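Local coordinates for polyhedrin (Antheraea mylitta cypovirus 4, PDB 5A8S), which forms the crystalline lattice of the viral occlusion bodies, or polyhedra, of an insect cypovirus, which probably shelter embedded virus particles, at residues V64-N67 and W68-L72; L192-N196 and G197-A201; I223-A226 and K227-H230. All coordinates share one frame; numbering follows the deposited sequence.

Contact 1 of 3, residues V64-N67 and W68-L72; sequences VFLN and WRELL
Asn67 and Glu70 reach across the first turn of a short helix and exchange bonds with each other's backbone. Their side chains cross at about a right angle, the amide and carboxylate planes 41° apart. Asn67 CG sits between its own N and carbonyl carbon (chi1 60°), which turns OD1 back over the helix start; there OD1 accepts from Glu70 N at 3.2 Å, the donor lying nearly along the amide C=O. In return the extended Glu70 chain runs back toward the strand, and OE1 takes Asn67 N at 3.0 Å through its anti lone pair. A water lies within hydrogen-bonding distance of both Glu70 OE2 and Phe65 O. The Asn67 amide is held at its other end too: ND2 donates to Pro211 O of the second subunit. Leu66 and Leu71 also cross at about a right angle, Leu66 CB lying 4.0 Å from Leu71 CD2, while Leu71 N donates to Asn67 O at 3.1 Å. Trp68 swings off the turn, its NE1 bonded to Glu176 O, and Arg69 pairs with Asp78. The reciprocal bonds between Asn67 and Glu70 make a capping box, with Asn67 as N-cap, where strand 61-66 passes directly into helix 68-71.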
loop_
_atom_site.group_PDB
_atom_site.type_symbol
_atom_site.label_atom_id
_atom_site.label_comp_id
_atom_site.label_asym_id
_atom_site.label_seq_id
_atom_site.Cartn_x
_atom_site.Cartn_y
_atom_site.Cartn_z
ATOM N N VAL A 64 5.518 6.926 -4.027
ATOM C CA VAL A 64 4.157 7.367 -4.314
ATOM C C VAL A 64 3.817 7.260 -5.796
ATOM O O VAL A 64 4.579 7.702 -6.655
ATOM C CB VAL A 64 3.942 8.830 -3.857
ATOM C CG1 VAL A 64 2.699 9.429 -4.526
ATOM C CG2 VAL A 64 3.810 8.889 -2.347
ATOM N N PHE A 65 2.670 6.656 -6.074
ATOM C CA PHE A 65 2.035 6.745 -7.387
ATOM C C PHE A 65 0.587 7.159 -7.190
ATOM O O PHE A 65 -0.150 6.497 -6.454
ATOM C CB PHE A 65 2.068 5.400 -8.115
ATOM C CG PHE A 65 1.244 5.383 -9.383
ATOM C CD1 PHE A 65 1.626 6.139 -10.483
ATOM C CD2 PHE A 65 0.082 4.628 -9.467
ATOM C CE1 PHE A 65 0.870 6.131 -11.661
ATOM C CE2 PHE A 65 -0.685 4.614 -10.646
ATOM C CZ PHE A 65 -0.287 5.363 -11.738
ATOM N N LEU A 66 0.190 8.251 -7.839
ATOM C CA LEU A 66 -1.188 8.734 -7.814
ATOM C C LEU A 66 -1.805 8.565 -9.198
ATOM O O LEU A 66 -1.361 9.208 -10.151
ATOM C CB LEU A 66 -1.210 10.216 -7.436
ATOM C CG LEU A 66 -0.529 10.528 -6.106
ATOM C CD1 LEU A 66 -0.384 12.028 -5.927
ATOM C CD2 LEU A 66 -1.316 9.905 -4.974
ATOM N N ASN A 67 -2.806 7.700 -9.319
ATOM C CA ASN A 67 -3.425 7.484 -10.620
ATOM C C ASN A 67 -4.529 8.499 -10.894
ATOM O O ASN A 67 -4.817 9.372 -10.072
ATOM C CB ASN A 67 -3.924 6.045 -10.797
ATOM C CG ASN A 67 -4.962 5.643 -9.775
ATOM O OD1 ASN A 67 -5.715 6.469 -9.269
ATOM N ND2 ASN A 67 -5.008 4.352 -9.467
ATOM N N TRP A 68 -5.126 8.386 -12.070
ATOM C CA TRP A 68 -5.991 9.432 -12.578
ATOM C C TRP A 68 -7.150 9.749 -11.619
ATOM O O TRP A 68 -7.399 10.915 -11.291
ATOM C CB TRP A 68 -6.514 9.006 -13.940
ATOM C CG TRP A 68 -7.113 10.102 -14.715
ATOM C CD1 TRP A 68 -6.461 11.019 -15.487
ATOM C CD2 TRP A 68 -8.505 10.399 -14.820
ATOM N NE1 TRP A 68 -7.368 11.871 -16.070
ATOM C CE2 TRP A 68 -8.628 11.509 -15.677
ATOM C CE3 TRP A 68 -9.662 9.823 -14.279
ATOM C CZ2 TRP A 68 -9.865 12.063 -16.003
ATOM C CZ3 TRP A 68 -10.892 10.378 -14.602
ATOM C CH2 TRP A 68 -10.983 11.482 -15.460
ATOM N N ARG A 69 -7.841 8.720 -11.149
ATOM C CA ARG A 69 -8.986 8.938 -10.283
ATOM C C ARG A 69 -8.577 9.478 -8.917
ATOM O O ARG A 69 -9.319 10.258 -8.325
ATOM C CB ARG A 69 -9.813 7.659 -10.135
ATOM C CG ARG A 69 -10.559 7.288 -11.416
ATOM C CD ARG A 69 -11.472 6.090 -11.211
ATOM N NE ARG A 69 -10.696 4.859 -11.121
ATOM C CZ ARG A 69 -11.030 3.707 -11.691
ATOM N NH1 ARG A 69 -12.142 3.601 -12.411
ATOM N NH2 ARG A 69 -10.242 2.650 -11.539
ATOM N N GLU A 70 -7.407 9.081 -8.416
ATOM C CA GLU A 70 -6.934 9.602 -7.126
ATOM C C GLU A 70 -6.659 11.086 -7.232
ATOM O O GLU A 70 -6.801 11.814 -6.253
ATOM C CB GLU A 70 -5.668 8.867 -6.643
ATOM C CG GLU A 70 -5.924 7.430 -6.225
ATOM C CD GLU A 70 -4.651 6.663 -5.896
ATOM O OE1 GLU A 70 -3.639 6.823 -6.611
ATOM O OE2 GLU A 70 -4.669 5.883 -4.922
ATOM N N LEU A 71 -6.279 11.534 -8.425
ATOM C CA LEU A 71 -5.938 12.930 -8.657
ATOM C C LEU A 71 -7.165 13.842 -8.786
ATOM O O LEU A 71 -7.047 15.063 -8.667
ATOM C CB LEU A 71 -5.072 13.045 -9.920
ATOM C CG LEU A 71 -3.610 12.592 -9.769
ATOM C CD1 LEU A 71 -2.925 12.505 -11.121
ATOM C CD2 LEU A 71 -2.839 13.541 -8.839
ATOM N N LEU A 72 -8.337 13.263 -9.027
ATOM C CA LEU A 72 -9.551 14.061 -9.256
ATOM C C LEU A 72 -10.000 14.835 -8.009
ATOM O O LEU A 72 -9.933 14.332 -6.886
ATOM C CB LEU A 72 -10.709 13.173 -9.721
ATOM C CG LEU A 72 -10.527 12.390 -11.022
ATOM C CD1 LEU A 72 -11.761 11.529 -11.282
ATOM C CD2 LEU A 72 -10.270 13.336 -12.185
HETATM O O HOH W 1 -1.616 6.424 -4.026
#

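Contact 2 of 3, residues L192-N196 and G197-A201; sequences LNRFN and GPQLA
With chi1 at -88° and a bend at chi2 (59°), Gln199 folds its chain back toward Leu192, whose own CG stands opposite its backbone N (chi1 -173°). The two side chains cross at about a right angle, Leu192 CD2 resting 4.0 Å from Gln199 CG. A water sits within hydrogen-bonding distance of both Gln199 OE1 and Asn193 O. Between Leu192 and Gln199 the chain turns twice. Asn193 to Asn196 is a type I beta turn, and Asn193 OD1 accepts from Phe195 N at 2.9 Å, an Asx turn in which the donor stands above the amide plane. Then Gln199 N donates to Asn196 O at 3.1 Å, past Gly197, whose positive phi favours glycine. Farther along, Leu200 CD2 lies 4.3 Å from Phe195 CB and approaches the ring obliquely. A second water joins Arg194 NH2 to Gln199 O, while Arg194 NH1 forms a salt bridge with Asp60. The contact thus folds the end of the loop after strand 179-185 against the start of helix 200-205, where Leu200 packs on Leu200 of both other subunits and Phe195 on Ala201 of the second subunit.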
loop_
_atom_site.group_PDB
_atom_site.type_symbol
_atom_site.label_atom_id
_atom_site.label_comp_id
_atom_site.label_asym_id
_atom_site.label_seq_id
_atom_site.Cartn_x
_atom_site.Cartn_y
_atom_site.Cartn_z
ATOM N N LEU A 192 27.998 5.257 6.014
ATOM C CA LEU A 192 27.211 4.065 6.330
ATOM C C LEU A 192 25.918 4.068 5.519
ATOM O O LEU A 192 25.295 5.113 5.338
ATOM C CB LEU A 192 26.871 4.028 7.823
ATOM C CG LEU A 192 26.196 2.752 8.337
ATOM C CD1 LEU A 192 27.240 1.795 8.896
ATOM C CD2 LEU A 192 25.175 3.085 9.410
ATOM N N ASN A 193 25.520 2.899 5.038
ATOM C CA ASN A 193 24.275 2.747 4.286
ATOM C C ASN A 193 23.215 2.089 5.165
ATOM O O ASN A 193 23.317 0.902 5.482
ATOM C CB ASN A 193 24.515 1.893 3.034
ATOM C CG ASN A 193 23.308 1.855 2.100
ATOM O OD1 ASN A 193 22.199 2.246 2.476
ATOM N ND2 ASN A 193 23.521 1.381 0.873
ATOM N N ARG A 194 22.202 2.854 5.571
ATOM C CA ARG A 194 21.193 2.323 6.483
ATOM C C ARG A 194 20.271 1.319 5.788
ATOM O O ARG A 194 19.493 0.616 6.449
ATOM C CB ARG A 194 20.399 3.448 7.145
ATOM C CG ARG A 194 21.163 4.124 8.307
ATOM C CD ARG A 194 20.276 5.090 9.077
ATOM N NE ARG A 194 19.209 4.362 9.745
ATOM C CZ ARG A 194 17.912 4.561 9.545
ATOM N NH1 ARG A 194 17.492 5.505 8.704
ATOM N NH2 ARG A 194 17.030 3.811 10.197
ATOM N N PHE A 195 20.365 1.249 4.462
ATOM C CA PHE A 195 19.640 0.240 3.677
ATOM C C PHE A 195 20.506 -1.004 3.453
ATOM O O PHE A 195 20.178 -1.870 2.646
ATOM C CB PHE A 195 19.196 0.820 2.324
ATOM C CG PHE A 195 18.234 1.973 2.448
ATOM C CD1 PHE A 195 18.698 3.252 2.716
ATOM C CD2 PHE A 195 16.864 1.771 2.316
ATOM C CE1 PHE A 195 17.824 4.315 2.847
ATOM C CE2 PHE A 195 15.976 2.834 2.434
ATOM C CZ PHE A 195 16.460 4.116 2.709
ATOM N N ASN A 196 21.608 -1.090 4.187
ATOM C CA ASN A 196 22.579 -2.144 3.977
ATOM C C ASN A 196 22.782 -2.990 5.225
ATOM O O ASN A 196 22.725 -2.490 6.349
ATOM C CB ASN A 196 23.910 -1.533 3.554
ATOM C CG ASN A 196 25.016 -2.562 3.472
ATOM O OD1 ASN A 196 26.029 -2.476 4.173
ATOM N ND2 ASN A 196 24.816 -3.559 2.625
ATOM N N GLY A 197 23.021 -4.278 5.017
ATOM C CA GLY A 197 23.412 -5.158 6.099
ATOM C C GLY A 197 22.485 -5.094 7.297
ATOM O O GLY A 197 21.265 -5.118 7.144
ATOM N N PRO A 198 23.065 -5.010 8.504
ATOM C CA PRO A 198 22.313 -5.081 9.757
ATOM C C PRO A 198 21.446 -3.862 10.026
ATOM O O PRO A 198 20.628 -3.917 10.933
ATOM C CB PRO A 198 23.414 -5.191 10.827
ATOM C CG PRO A 198 24.607 -4.535 10.197
ATOM C CD PRO A 198 24.519 -4.893 8.741
ATOM N N GLN A 199 21.611 -2.791 9.260
ATOM C CA GLN A 199 20.807 -1.592 9.474
ATOM C C GLN A 199 19.459 -1.670 8.770
ATOM O O GLN A 199 18.550 -0.909 9.086
ATOM C CB GLN A 199 21.555 -0.351 8.991
ATOM C CG GLN A 199 22.453 0.272 10.059
ATOM C CD GLN A 199 23.509 -0.703 10.565
ATOM O OE1 GLN A 199 24.506 -0.958 9.897
ATOM N NE2 GLN A 199 23.287 -1.251 11.748
ATOM N N LEU A 200 19.326 -2.588 7.818
ATOM C CA LEU A 200 18.166 -2.582 6.930
ATOM C C LEU A 200 16.856 -2.877 7.660
ATOM O O LEU A 200 15.846 -2.226 7.404
ATOM C CB LEU A 200 18.371 -3.563 5.765
ATOM C CG LEU A 200 17.281 -3.647 4.684
ATOM C CD1 LEU A 200 16.111 -4.494 5.158
ATOM C CD2 LEU A 200 16.807 -2.248 4.248
ATOM N N ALA A 201 16.859 -3.847 8.565
ATOM C CA ALA A 201 15.601 -4.295 9.158
ATOM C C ALA A 201 14.834 -3.112 9.718
ATOM O O ALA A 201 13.632 -2.991 9.488
ATOM C CB ALA A 201 15.842 -5.339 10.247
HETATM O O HOH W 2 25.068 -0.776 7.147
HETATM O O HOH W 3 18.707 1.448 10.862
HETATM O O HOH W 4 21.408 -4.805 2.281
#

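Contact 3 of 3, residues I223-A226 and K227-H230; sequences IDYA and KMAH
Tyr225 and Met228 form the close-packed side of this helix end, with Lys227 on the exposed side. Met228 CE comes to 3.5 Å from Tyr225 CE1, an oblique approach to the ring; the bend at chi3 (84°) carries the methyl there. The sulfur stands farther off, 5.4 Å from the ring centroid and 37° from its normal, a Met-aromatic contact. Tyr225 OH is bonded to Asp55, and His98 of the third subunit meets the ring edge-to-face. On the exposed side Lys227 curls back on its own helix, bent at chi3 and chi4, until NZ donates to Ile223 O at 2.8 Å from well above the carbonyl plane. Lys227 N reaches the same oxygen at 3.1 Å from the opposite face, so Ile223 O is gripped twice. Asp224 OD1 remains 4.5 Å from Lys227 NZ, too far for a salt bridge; the water between them donates to the carboxylate and holds the ammonium only weakly. Asp224 OD2 is instead bonded to His98 of the third subunit. In the fold, Tyr225, near the end of helix 219-228, and Ala229, just past it, pack on Arg39 of strand 38-45, while Ile223 and Ala226 pack on Tyr233 of strand 233-234.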
loop_
_atom_site.group_PDB
_atom_site.type_symbol
_atom_site.label_atom_id
_atom_site.label_comp_id
_atom_site.label_asym_id
_atom_site.label_seq_id
_atom_site.Cartn_x
_atom_site.Cartn_y
_atom_site.Cartn_z
ATOM N N ILE A 223 -2.072 27.752 1.918
ATOM C CA ILE A 223 -0.879 28.422 2.390
ATOM C C ILE A 223 -0.861 28.353 3.908
ATOM O O ILE A 223 0.181 28.104 4.528
ATOM C CB ILE A 223 -0.839 29.875 1.882
ATOM C CG1 ILE A 223 -0.567 29.889 0.372
ATOM C CG2 ILE A 223 0.233 30.676 2.610
ATOM C CD1 ILE A 223 -0.874 31.220 -0.287
ATOM N N ASP A 224 -2.029 28.529 4.511
ATOM C CA ASP A 224 -2.140 28.343 5.942
ATOM C C ASP A 224 -1.737 26.933 6.379
ATOM O O ASP A 224 -1.014 26.763 7.361
ATOM C CB ASP A 224 -3.555 28.605 6.409
ATOM C CG ASP A 224 -3.655 28.547 7.898
ATOM O OD1 ASP A 224 -3.127 29.474 8.538
ATOM O OD2 ASP A 224 -4.215 27.567 8.423
ATOM N N TYR A 225 -2.212 25.927 5.649
ATOM C CA TYR A 225 -1.868 24.541 5.948
ATOM C C TYR A 225 -0.359 24.366 5.894
ATOM O O TYR A 225 0.218 23.704 6.754
ATOM C CB TYR A 225 -2.542 23.586 4.964
ATOM C CG TYR A 225 -2.417 22.127 5.348
ATOM C CD1 TYR A 225 -3.353 21.535 6.186
ATOM C CD2 TYR A 225 -1.375 21.343 4.872
ATOM C CE1 TYR A 225 -3.258 20.201 6.546
ATOM C CE2 TYR A 225 -1.269 19.996 5.223
ATOM C CZ TYR A 225 -2.212 19.436 6.065
ATOM O OH TYR A 225 -2.131 18.110 6.439
ATOM N N ALA A 226 0.285 24.983 4.904
ATOM C CA ALA A 226 1.737 24.831 4.726
ATOM C C ALA A 226 2.516 25.428 5.893
ATOM O O ALA A 226 3.523 24.870 6.319
ATOM C CB ALA A 226 2.192 25.461 3.413
ATOM N N LYS A 227 2.047 26.563 6.407
ATOM C CA LYS A 227 2.712 27.217 7.526
ATOM C C LYS A 227 2.433 26.476 8.836
ATOM O O LYS A 227 3.272 26.447 9.734
ATOM C CB LYS A 227 2.292 28.688 7.610
ATOM C CG LYS A 227 2.989 29.557 6.567
ATOM C CD LYS A 227 2.687 31.041 6.728
ATOM C CE LYS A 227 1.201 31.299 6.858
ATOM N NZ LYS A 227 0.424 30.505 5.887
ATOM N N MET A 228 1.258 25.861 8.929
ATOM C CA MET A 228 0.921 25.016 10.065
ATOM C C MET A 228 1.838 23.791 10.127
ATOM O O MET A 228 2.301 23.386 11.208
ATOM C CB MET A 228 -0.533 24.560 9.940
ATOM C CG MET A 228 -0.983 23.620 11.037
ATOM S SD MET A 228 -2.592 22.900 10.658
ATOM C CE MET A 228 -2.128 21.516 9.619
ATOM N N ALA A 229 2.101 23.215 8.956
ATOM C CA ALA A 229 2.857 21.967 8.840
ATOM C C ALA A 229 4.363 22.189 8.651
ATOM O O ALA A 229 5.129 21.224 8.564
ATOM C CB ALA A 229 2.313 21.156 7.676
ATOM N N HIS A 230 4.783 23.448 8.572
ATOM C CA HIS A 230 6.198 23.777 8.397
ATOM C C HIS A 230 6.775 23.066 7.179
ATOM O O HIS A 230 7.725 22.299 7.301
ATOM C CB HIS A 230 7.010 23.363 9.628
ATOM C CG HIS A 230 6.256 23.478 10.918
ATOM N ND1 HIS A 230 5.796 24.683 11.402
ATOM C CD2 HIS A 230 5.887 22.540 11.823
ATOM C CE1 HIS A 230 5.174 24.483 12.553
ATOM N NE2 HIS A 230 5.214 23.191 12.828
HETATM O O HOH W 5 -2.017 31.779 7.449
#

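Overall arrangement
The three contacts follow one another in series from the N terminus, none nested in or crossing another, and each closes just a local turn. Contact 1 joins strand 61-66, within this chain an outer strand of the three-stranded sheet, to helix 68-71. Contact 2 comes after strand 179-185, the middle strand of that sheet, and leads into helix 200-205 far from the chain centre. The chain then runs through strand 210-216, within this chain an outer strand of the six-stranded sheet, to contact 3 at the end of helix 219-228. Centres of contacts 1 and 3 are about 23 Å apart, and neither touches contact 2. Contacts 1 and 2 both meet the second subunit, contacts 2 and 3 the third.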